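PDB 4UQW: protein CLPV1 from Pseudomonas aeruginosa, which is probably the AAA+ ATPase that disassembles the contractile sheath of a type VI secretion system, represented here by its N domain. Local coordinates for residues 31-36 against 76-81; 67-72 against 138-143; 119-124 against 147-152. All blocks are in the same frame, centred on the assembly; numbering follows the deposited sequence.

Interaction 1. Residues 31-36 against 76-81; sequences KLRGNP and ALDRLP
Asn35 meets Leu80 and Pro81 just where the chain leaves helix 17-33 through a Schellman motif, whose Gly34 takes the positive phi that glycine tolerates best. In this mainly helical Clp-type N domain the end of helix 66-79 lies alongside. Asn35 CB already lies 3.8 Å from Pro81 O. With CG beside the backbone N (chi1 -57°), the amide turns toward the other segment, and Asn35 CG comes to 3.9 Å from Leu80 CD1. Asn35 OD1 rests 3.7 Å from Leu80 CD1 and accepts a hydrogen bond from His42. Asn35 ND2 donates to Pro81 O over 2.8 Å, almost straight at 160°; the acceptor lies close to the amide plane, whereas ND2 sits above the plane of the proline carbonyl. A water also accepts from ND2 and lies near Leu77 O and Leu80 O. Asparagine suits this buried turn because one small flat group both donates and accepts. Pro36 CD packs 4.1 Å from Pro81 CG, one stiff ring set across the other. Toward the surface, Arg33 bends at chi2 and chi3 to form a salt bridge with Asp78: Arg33 NH2 approaches the anti lone pair of Asp78 OD1 at 2.5 Å, an unusually short separation whose exact value is doubtful.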
loop_
_atom_site.group_PDB
_atom_site.type_symbol
_atom_site.label_atom_id
_atom_site.label_comp_id
_atom_site.label_asym_id
_atom_site.label_seq_id
_atom_site.Cartn_x
_atom_site.Cartn_y
_atom_site.Cartn_z
ATOM N N LYS A 31 -3.865 11.613 -11.345
ATOM C CA LYS A 31 -4.198 12.305 -12.597
ATOM C C LYS A 31 -4.518 13.766 -12.372
ATOM O O LYS A 31 -4.099 14.617 -13.192
ATOM C CB LYS A 31 -5.369 11.640 -13.284
ATOM C CG LYS A 31 -4.987 10.325 -13.928
ATOM C CD LYS A 31 -6.112 9.760 -14.770
ATOM C CE LYS A 31 -6.206 10.477 -16.171
ATOM N NZ LYS A 31 -4.981 10.227 -17.022
ATOM N N LEU A 32 -5.235 14.092 -11.290
ATOM C CA LEU A 32 -5.538 15.499 -10.994
ATOM C C LEU A 32 -4.252 16.296 -10.781
ATOM O O LEU A 32 -4.160 17.474 -11.169
ATOM C CB LEU A 32 -6.446 15.620 -9.779
ATOM C CG LEU A 32 -7.872 15.180 -10.090
ATOM C CD1 LEU A 32 -8.711 15.232 -8.835
ATOM C CD2 LEU A 32 -8.485 16.038 -11.195
ATOM N N ARG A 33 -3.258 15.665 -10.185
ATOM C CA ARG A 33 -1.980 16.343 -9.915
ATOM C C ARG A 33 -1.032 16.384 -11.090
ATOM O O ARG A 33 -0.012 17.092 -11.049
ATOM C CB ARG A 33 -1.233 15.652 -8.766
ATOM C CG ARG A 33 -2.038 15.513 -7.504
ATOM C CD ARG A 33 -1.861 16.686 -6.590
ATOM N NE ARG A 33 -0.682 16.471 -5.771
ATOM C CZ ARG A 33 -0.357 17.205 -4.719
ATOM N NH1 ARG A 33 -1.131 18.219 -4.345
ATOM N NH2 ARG A 33 0.747 16.916 -4.049
ATOM N N GLY A 34 -1.322 15.587 -12.104
ATOM C CA GLY A 34 -0.445 15.454 -13.256
ATOM C C GLY A 34 0.825 14.672 -12.975
ATOM O O GLY A 34 1.838 14.799 -13.653
ATOM N N ASN A 35 0.749 13.754 -11.996
ATOM C CA ASN A 35 1.913 12.902 -11.709
ATOM C C ASN A 35 1.960 11.740 -12.722
ATOM O O ASN A 35 0.891 11.261 -13.169
ATOM C CB ASN A 35 1.868 12.308 -10.266
ATOM C CG ASN A 35 1.775 13.357 -9.164
ATOM O OD1 ASN A 35 1.018 13.185 -8.203
ATOM N ND2 ASN A 35 2.536 14.492 -9.314
ATOM N N PRO A 36 3.149 11.275 -13.121
ATOM C CA PRO A 36 3.172 10.338 -14.248
ATOM C C PRO A 36 2.795 8.911 -13.880
ATOM O O PRO A 36 2.308 8.151 -14.764
ATOM C CB PRO A 36 4.629 10.389 -14.746
ATOM C CG PRO A 36 5.405 10.866 -13.532
ATOM C CD PRO A 36 4.474 11.845 -12.832
ATOM N N ALA A 76 6.006 14.072 0.372
ATOM C CA ALA A 76 6.413 13.216 -0.734
ATOM C C ALA A 76 5.510 13.420 -1.948
ATOM O O ALA A 76 5.985 13.455 -3.093
ATOM C CB ALA A 76 6.392 11.730 -0.286
ATOM N N LEU A 77 4.196 13.525 -1.714
ATOM C CA LEU A 77 3.265 13.762 -2.839
ATOM C C LEU A 77 3.599 15.066 -3.545
ATOM O O LEU A 77 3.599 15.130 -4.787
ATOM C CB LEU A 77 1.831 13.848 -2.342
ATOM C CG LEU A 77 1.225 12.513 -2.022
ATOM C CD1 LEU A 77 -0.035 12.776 -1.177
ATOM C CD2 LEU A 77 0.888 11.735 -3.281
ATOM N N ASP A 78 3.858 16.112 -2.747
ATOM C CA ASP A 78 4.077 17.472 -3.283
ATOM C C ASP A 78 5.371 17.537 -4.076
ATOM O O ASP A 78 5.551 18.420 -4.911
ATOM C CB ASP A 78 4.093 18.529 -2.159
ATOM C CG ASP A 78 2.686 18.860 -1.656
ATOM O OD1 ASP A 78 1.712 18.510 -2.350
ATOM O OD2 ASP A 78 2.533 19.430 -0.555
ATOM N N ARG A 79 6.271 16.602 -3.823
ATOM C CA ARG A 79 7.549 16.592 -4.505
ATOM C C ARG A 79 7.573 15.773 -5.806
ATOM O O ARG A 79 8.501 15.895 -6.598
ATOM C CB ARG A 79 8.650 16.087 -3.549
ATOM C CG ARG A 79 8.987 17.081 -2.406
ATOM C CD ARG A 79 10.131 16.542 -1.530
ATOM N NE ARG A 79 10.290 17.264 -0.262
ATOM C CZ ARG A 79 9.992 16.758 0.934
ATOM N NH1 ARG A 79 9.522 15.516 1.035
ATOM N NH2 ARG A 79 10.168 17.488 2.033
ATOM N N LEU A 80 6.558 14.945 -6.056
ATOM C CA LEU A 80 6.539 14.209 -7.310
ATOM C C LEU A 80 6.541 15.106 -8.516
ATOM O O LEU A 80 6.041 16.222 -8.473
ATOM C CB LEU A 80 5.289 13.321 -7.381
ATOM C CG LEU A 80 5.173 12.257 -6.284
ATOM C CD1 LEU A 80 3.838 11.527 -6.375
ATOM C CD2 LEU A 80 6.310 11.288 -6.496
ATOM N N PRO A 81 7.074 14.602 -9.639
ATOM C CA PRO A 81 7.016 15.409 -10.859
ATOM C C PRO A 81 5.575 15.662 -11.301
ATOM O O PRO A 81 4.700 14.774 -11.112
ATOM C CB PRO A 81 7.797 14.580 -11.878
ATOM C CG PRO A 81 7.990 13.285 -11.338
ATOM C CD PRO A 81 7.700 13.284 -9.842
HETATM O O HOH W 1 0.904 14.609 -5.870
HETATM O O HOH W 2 3.326 16.584 -7.139
#

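Interaction 2. Residues 67-72 against 138-143; sequences ARLAKD and AEFAKL
Leu69 and Phe140 meet at about a right angle, the methyl CD1 of Leu69 lying 3.6 Å from CZ of the Phe140 ring and approaching it obliquely. The leucine CG points opposite the backbone N (chi1 173°), which carries the branched end across to the aromatic ring. Beside this apolar pair, Arg68 and Glu139 touch through their aliphatic parts: Arg68 CG is 3.6 Å from Glu139 CG. Their opposite charges do not pair, since Arg68 NE and Glu139 OE2 remain 5.0 Å apart. Both residues carry enough methylene for their stems to pack together at this partly exposed place. The carboxylate of Glu139 turns instead to Lys142, whose NZ donates to Glu139 OE1 at 3.0 Å on the syn side, somewhat out of the carboxylate plane; OE1 also accepts from Asp65 N. Lys142 can do this because residues 138-142 form a 3-10 segment, with Lys142 N bonded to Glu139 O, in the connection between helices 127-136 and 145-150; helix 66-79 is docked against that connection. Farther out, Ser137 OG is bonded to Asp72 OD2 and also to Glu139 N, so it links the helix to the start of the 3-10 segment. Behind the apolar pair, Leu69 rests on Leu48 and Val59, and Phe140 on Phe44 of helix 40-49.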
loop_
_atom_site.group_PDB
_atom_site.type_symbol
_atom_site.label_atom_id
_atom_site.label_comp_id
_atom_site.label_asym_id
_atom_site.label_seq_id
_atom_site.Cartn_x
_atom_site.Cartn_y
_atom_site.Cartn_z
ATOM N N ALA A 67 0.548 11.741 12.867
ATOM C CA ALA A 67 0.608 13.095 12.339
ATOM C C ALA A 67 1.933 13.269 11.567
ATOM O O ALA A 67 1.983 13.961 10.537
ATOM C CB ALA A 67 0.495 14.117 13.471
ATOM N N ARG A 68 3.003 12.684 12.067
ATOM C CA ARG A 68 4.250 12.772 11.328
ATOM C C ARG A 68 4.165 12.058 9.987
ATOM O O ARG A 68 4.637 12.528 8.952
ATOM C CB ARG A 68 5.405 12.220 12.162
ATOM C CG ARG A 68 6.725 12.130 11.393
ATOM C CD ARG A 68 7.375 13.457 11.312
ATOM N NE ARG A 68 7.521 14.111 12.597
ATOM C CZ ARG A 68 7.900 15.372 12.740
ATOM N NH1 ARG A 68 8.201 16.090 11.645
ATOM N NH2 ARG A 68 7.961 15.862 13.943
ATOM N N LEU A 69 3.541 10.871 10.000
ATOM C CA LEU A 69 3.369 10.085 8.793
ATOM C C LEU A 69 2.569 10.902 7.800
ATOM O O LEU A 69 2.942 10.950 6.623
ATOM C CB LEU A 69 2.675 8.712 9.112
ATOM C CG LEU A 69 2.324 7.908 7.860
ATOM C CD1 LEU A 69 3.599 7.657 7.064
ATOM C CD2 LEU A 69 1.644 6.604 8.364
ATOM N N ALA A 70 1.494 11.554 8.272
ATOM C CA ALA A 70 0.664 12.345 7.347
ATOM C C ALA A 70 1.480 13.483 6.707
ATOM O O ALA A 70 1.388 13.730 5.495
ATOM C CB ALA A 70 -0.526 12.908 8.081
ATOM N N LYS A 71 2.302 14.134 7.522
ATOM C CA LYS A 71 3.160 15.224 7.070
ATOM C C LYS A 71 4.143 14.688 5.998
ATOM O O LYS A 71 4.394 15.306 4.929
ATOM C CB LYS A 71 3.931 15.846 8.239
ATOM C CG LYS A 71 4.878 16.968 7.893
ATOM C CD LYS A 71 5.472 17.500 9.179
ATOM C CE LYS A 71 6.296 18.743 8.961
ATOM N NZ LYS A 71 7.455 18.420 8.096
ATOM N N ASP A 72 4.764 13.551 6.306
ATOM C CA ASP A 72 5.728 13.002 5.390
ATOM C C ASP A 72 5.089 12.584 4.056
ATOM O O ASP A 72 5.715 12.788 2.993
ATOM C CB ASP A 72 6.415 11.777 6.029
ATOM C CG ASP A 72 7.399 12.167 7.151
ATOM O OD1 ASP A 72 7.805 13.364 7.269
ATOM O OD2 ASP A 72 7.754 11.299 7.987
ATOM N N ALA A 138 10.393 8.058 7.373
ATOM C CA ALA A 138 11.176 7.330 8.339
ATOM C C ALA A 138 10.318 6.699 9.424
ATOM O O ALA A 138 10.774 5.734 10.062
ATOM C CB ALA A 138 12.217 8.255 8.970
ATOM N N GLU A 139 9.065 7.135 9.590
ATOM C CA GLU A 139 8.162 6.470 10.556
ATOM C C GLU A 139 8.031 4.992 10.221
ATOM O O GLU A 139 7.868 4.145 11.106
ATOM C CB GLU A 139 6.738 7.086 10.567
ATOM C CG GLU A 139 6.722 8.518 11.186
ATOM C CD GLU A 139 7.195 8.495 12.607
ATOM O OE1 GLU A 139 6.601 7.846 13.476
ATOM O OE2 GLU A 139 8.191 9.212 12.954
ATOM N N PHE A 140 8.062 4.649 8.935
ATOM C CA PHE A 140 7.876 3.227 8.612
ATOM C C PHE A 140 9.042 2.326 9.014
ATOM O O PHE A 140 8.878 1.097 9.055
ATOM C CB PHE A 140 7.620 3.045 7.110
ATOM C CG PHE A 140 6.278 3.550 6.636
ATOM C CD1 PHE A 140 5.100 3.039 7.153
ATOM C CD2 PHE A 140 6.212 4.486 5.602
ATOM C CE1 PHE A 140 3.855 3.459 6.660
ATOM C CE2 PHE A 140 4.964 4.868 5.080
ATOM C CZ PHE A 140 3.804 4.350 5.613
ATOM N N ALA A 141 10.206 2.887 9.359
ATOM C CA ALA A 141 11.261 2.083 9.931
ATOM C C ALA A 141 10.910 1.560 11.308
ATOM O O ALA A 141 11.551 0.625 11.815
ATOM C CB ALA A 141 12.563 2.883 9.976
ATOM N N LYS A 142 9.853 2.091 11.903
ATOM C CA LYS A 142 9.386 1.588 13.204
ATOM C C LYS A 142 8.564 0.280 13.072
ATOM O O LYS A 142 8.335 -0.429 14.068
ATOM C CB LYS A 142 8.537 2.657 13.899
ATOM C CG LYS A 142 9.335 3.932 14.253
ATOM C CD LYS A 142 8.485 5.037 14.810
ATOM C CE LYS A 142 9.396 6.254 15.010
ATOM N NZ LYS A 142 8.685 7.389 15.589
ATOM N N LEU A 143 8.136 -0.059 11.861
ATOM C CA LEU A 143 7.400 -1.311 11.680
ATOM C C LEU A 143 8.294 -2.501 11.894
ATOM O O LEU A 143 9.437 -2.527 11.455
ATOM C CB LEU A 143 6.795 -1.406 10.292
ATOM C CG LEU A 143 5.786 -0.327 9.942
ATOM C CD1 LEU A 143 5.421 -0.501 8.498
ATOM C CD2 LEU A 143 4.585 -0.456 10.847
#

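Interaction 3. Residues 119-124 against 147-152; sequences LVIGIL and ALTERF
Between residues 119-124 of helix 116-124 and residues 147-152, the CA atoms come nearest at Ile121 and Leu148, 7.2 Å apart, in helix-helix packing within the core of the mainly helical N domain. Arg151 then leaves helical geometry and occupies the N-cap position of helix 152-156, so Phe152 begins a new helix yet still turns its ring toward Ile121. Ile121 is the central residue. Ile121 CG1 lies 3.7 Å from Leu148 CD2, while Ile121 CG2 meets the methyl CG2 of Thr149. Ile121 CD1 reaches obliquely to Phe152 CD1 at 3.8 Å. A beta-branched chain fits here because its two arms diverge to serve different neighbours. Leu148 CD2 also touches Val120 CG1 at 3.6 Å and, more loosely, Leu124 CD1, although Leu148 was deposited in two conformers and these distances belong to one of them. In Thr149 the hydroxyl sits between the backbone N and the carbonyl carbon (chi1 58°) and bonds Val145 O in the preceding turn, leaving the methyl to face Ile121. Around them, Tyr104 and Phe109 cover Ile121, Phe109 and Tyr118 meet the Phe152 ring, and Ile58 backs Leu148. Every side-chain contact between 119-124 and 147-152 is thus made by carbon, so the pairing rests on hydrophobic burial and complementary shape, with the threonine hydroxyl satisfied within its own helix.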
loop_
_atom_site.group_PDB
_atom_site.type_symbol
_atom_site.label_atom_id
_atom_site.label_comp_id
_atom_site.label_asym_id
_atom_site.label_seq_id
_atom_site.Cartn_x
_atom_site.Cartn_y
_atom_site.Cartn_z
ATOM N N LEU A 119 -0.510 -6.176 2.352
ATOM C CA LEU A 119 0.372 -5.347 1.539
ATOM C C LEU A 119 1.552 -4.834 2.365
ATOM O O LEU A 119 2.691 -4.860 1.902
ATOM C CB LEU A 119 -0.333 -4.115 0.950
ATOM C CG LEU A 119 -1.529 -4.411 0.066
ATOM C CD1 LEU A 119 -2.286 -3.087 -0.200
ATOM C CD2 LEU A 119 -1.069 -4.983 -1.293
ATOM N N VAL A 120 1.294 -4.419 3.605
ATOM C CA VAL A 120 2.401 -3.957 4.440
ATOM C C VAL A 120 3.401 -5.084 4.699
ATOM O O VAL A 120 4.607 -4.865 4.571
ATOM C CB VAL A 120 1.834 -3.414 5.775
ATOM C CG1 VAL A 120 2.971 -3.041 6.738
ATOM C CG2 VAL A 120 1.027 -2.144 5.485
ATOM N N ILE A 121 2.936 -6.300 5.039
ATOM C CA ILE A 121 3.844 -7.391 5.291
ATOM C C ILE A 121 4.639 -7.711 4.033
ATOM O O ILE A 121 5.872 -7.878 4.098
ATOM C CB ILE A 121 3.072 -8.644 5.746
ATOM C CG1 ILE A 121 2.554 -8.402 7.173
ATOM C CG2 ILE A 121 3.968 -9.907 5.691
ATOM C CD1 ILE A 121 1.471 -9.435 7.589
ATOM N N GLY A 122 3.980 -7.777 2.880
ATOM C CA GLY A 122 4.700 -8.140 1.661
ATOM C C GLY A 122 5.786 -7.095 1.333
ATOM O O GLY A 122 6.898 -7.427 0.873
ATOM N N ILE A 123 5.449 -5.818 1.523
ATOM C CA ILE A 123 6.450 -4.761 1.338
ATOM C C ILE A 123 7.636 -4.904 2.294
ATOM O O ILE A 123 8.788 -4.790 1.894
ATOM C CB ILE A 123 5.730 -3.373 1.487
ATOM C CG1 ILE A 123 4.854 -3.082 0.258
ATOM C CG2 ILE A 123 6.751 -2.205 1.706
ATOM C CD1 ILE A 123 3.823 -1.904 0.470
ATOM N N LEU A 124 7.351 -5.140 3.570
ATOM C CA LEU A 124 8.452 -5.232 4.529
ATOM C C LEU A 124 9.366 -6.406 4.267
ATOM O O LEU A 124 10.565 -6.360 4.593
ATOM C CB LEU A 124 7.924 -5.322 5.984
ATOM C CG LEU A 124 7.194 -4.061 6.471
ATOM C CD1 LEU A 124 6.484 -4.326 7.811
ATOM C CD2 LEU A 124 8.164 -2.866 6.539
ATOM N N ALA A 147 6.653 -8.872 14.347
ATOM C CA ALA A 147 5.526 -8.609 15.233
ATOM C C ALA A 147 4.242 -8.618 14.429
ATOM O O ALA A 147 3.209 -9.157 14.834
ATOM C CB ALA A 147 5.710 -7.268 15.946
ATOM N N LEU A 148 4.288 -8.004 13.254
ATOM C CA LEU A 148 3.112 -7.907 12.441
ATOM C C LEU A 148 2.632 -9.279 11.925
ATOM O O LEU A 148 1.436 -9.494 11.801
ATOM C CB LEU A 148 3.407 -6.939 11.275
ATOM C CG LEU A 148 2.264 -6.480 10.407
ATOM C CD1 LEU A 148 1.134 -5.909 11.254
ATOM C CD2 LEU A 148 2.822 -5.417 9.425
ATOM N N THR A 149 3.555 -10.194 11.617
ATOM C CA THR A 149 3.130 -11.513 11.166
ATOM C C THR A 149 2.676 -12.373 12.360
ATOM O O THR A 149 1.683 -13.089 12.270
ATOM C CB THR A 149 4.247 -12.248 10.376
ATOM O OG1 THR A 149 5.438 -12.373 11.189
ATOM C CG2 THR A 149 4.572 -11.491 9.080
ATOM N N GLU A 150 3.379 -12.318 13.479
ATOM C CA GLU A 150 3.002 -13.184 14.583
ATOM C C GLU A 150 1.783 -12.693 15.340
ATOM O O GLU A 150 1.089 -13.493 15.993
ATOM C CB GLU A 150 4.204 -13.319 15.505
ATOM C CG GLU A 150 5.351 -14.032 14.819
ATOM C CD GLU A 150 5.393 -15.520 15.163
ATOM O OE1 GLU A 150 4.986 -15.884 16.295
ATOM O OE2 GLU A 150 5.815 -16.322 14.298
ATOM N N ARG A 151 1.541 -11.383 15.297
ATOM C CA ARG A 151 0.523 -10.750 16.143
ATOM C C ARG A 151 -0.440 -9.914 15.260
ATOM O O ARG A 151 -0.932 -8.881 15.690
ATOM C CB ARG A 151 1.188 -9.881 17.229
ATOM C CG ARG A 151 2.014 -10.791 18.191
ATOM C CD ARG A 151 2.526 -10.101 19.462
ATOM N NE ARG A 151 3.478 -9.047 19.161
ATOM C CZ ARG A 151 3.448 -7.833 19.710
ATOM N NH1 ARG A 151 2.511 -7.533 20.610
ATOM N NH2 ARG A 151 4.356 -6.918 19.367
ATOM N N PHE A 152 -0.668 -10.417 14.051
ATOM C CA PHE A 152 -1.432 -9.653 13.050
ATOM C C PHE A 152 -2.782 -9.176 13.611
ATOM O O PHE A 152 -3.165 -7.991 13.449
ATOM C CB PHE A 152 -1.648 -10.515 11.806
ATOM C CG PHE A 152 -2.276 -9.745 10.664
ATOM C CD1 PHE A 152 -1.513 -8.887 9.854
ATOM C CD2 PHE A 152 -3.649 -9.843 10.437
ATOM C CE1 PHE A 152 -2.120 -8.144 8.784
ATOM C CE2 PHE A 152 -4.267 -9.107 9.407
ATOM C CZ PHE A 152 -3.525 -8.260 8.580
#

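How the interactions relate
Interaction 3 is the buried core contact, joining helix 116-124 to helix 145-150 and the first residue of helix 152-156 wholly through apolar groups. Interactions 1 and 2 are only partly buried and share helix 66-79: its early turns hold the 138-143 connection, while its far end meets the end of helix 17-33, with the two centres 20 Å apart. Chemistry follows position. Interaction 1 is chiefly polar, with water taking part; interaction 2 mixes an apolar inner pair with the stems of charged residues nearer the surface. Interactions 2 and 3 touch through Leu143, which packs on Val120 and Leu124, whereas interactions 1 and 3 lie on opposite sides of the chain's centre, their nearest atoms about 14 Å apart.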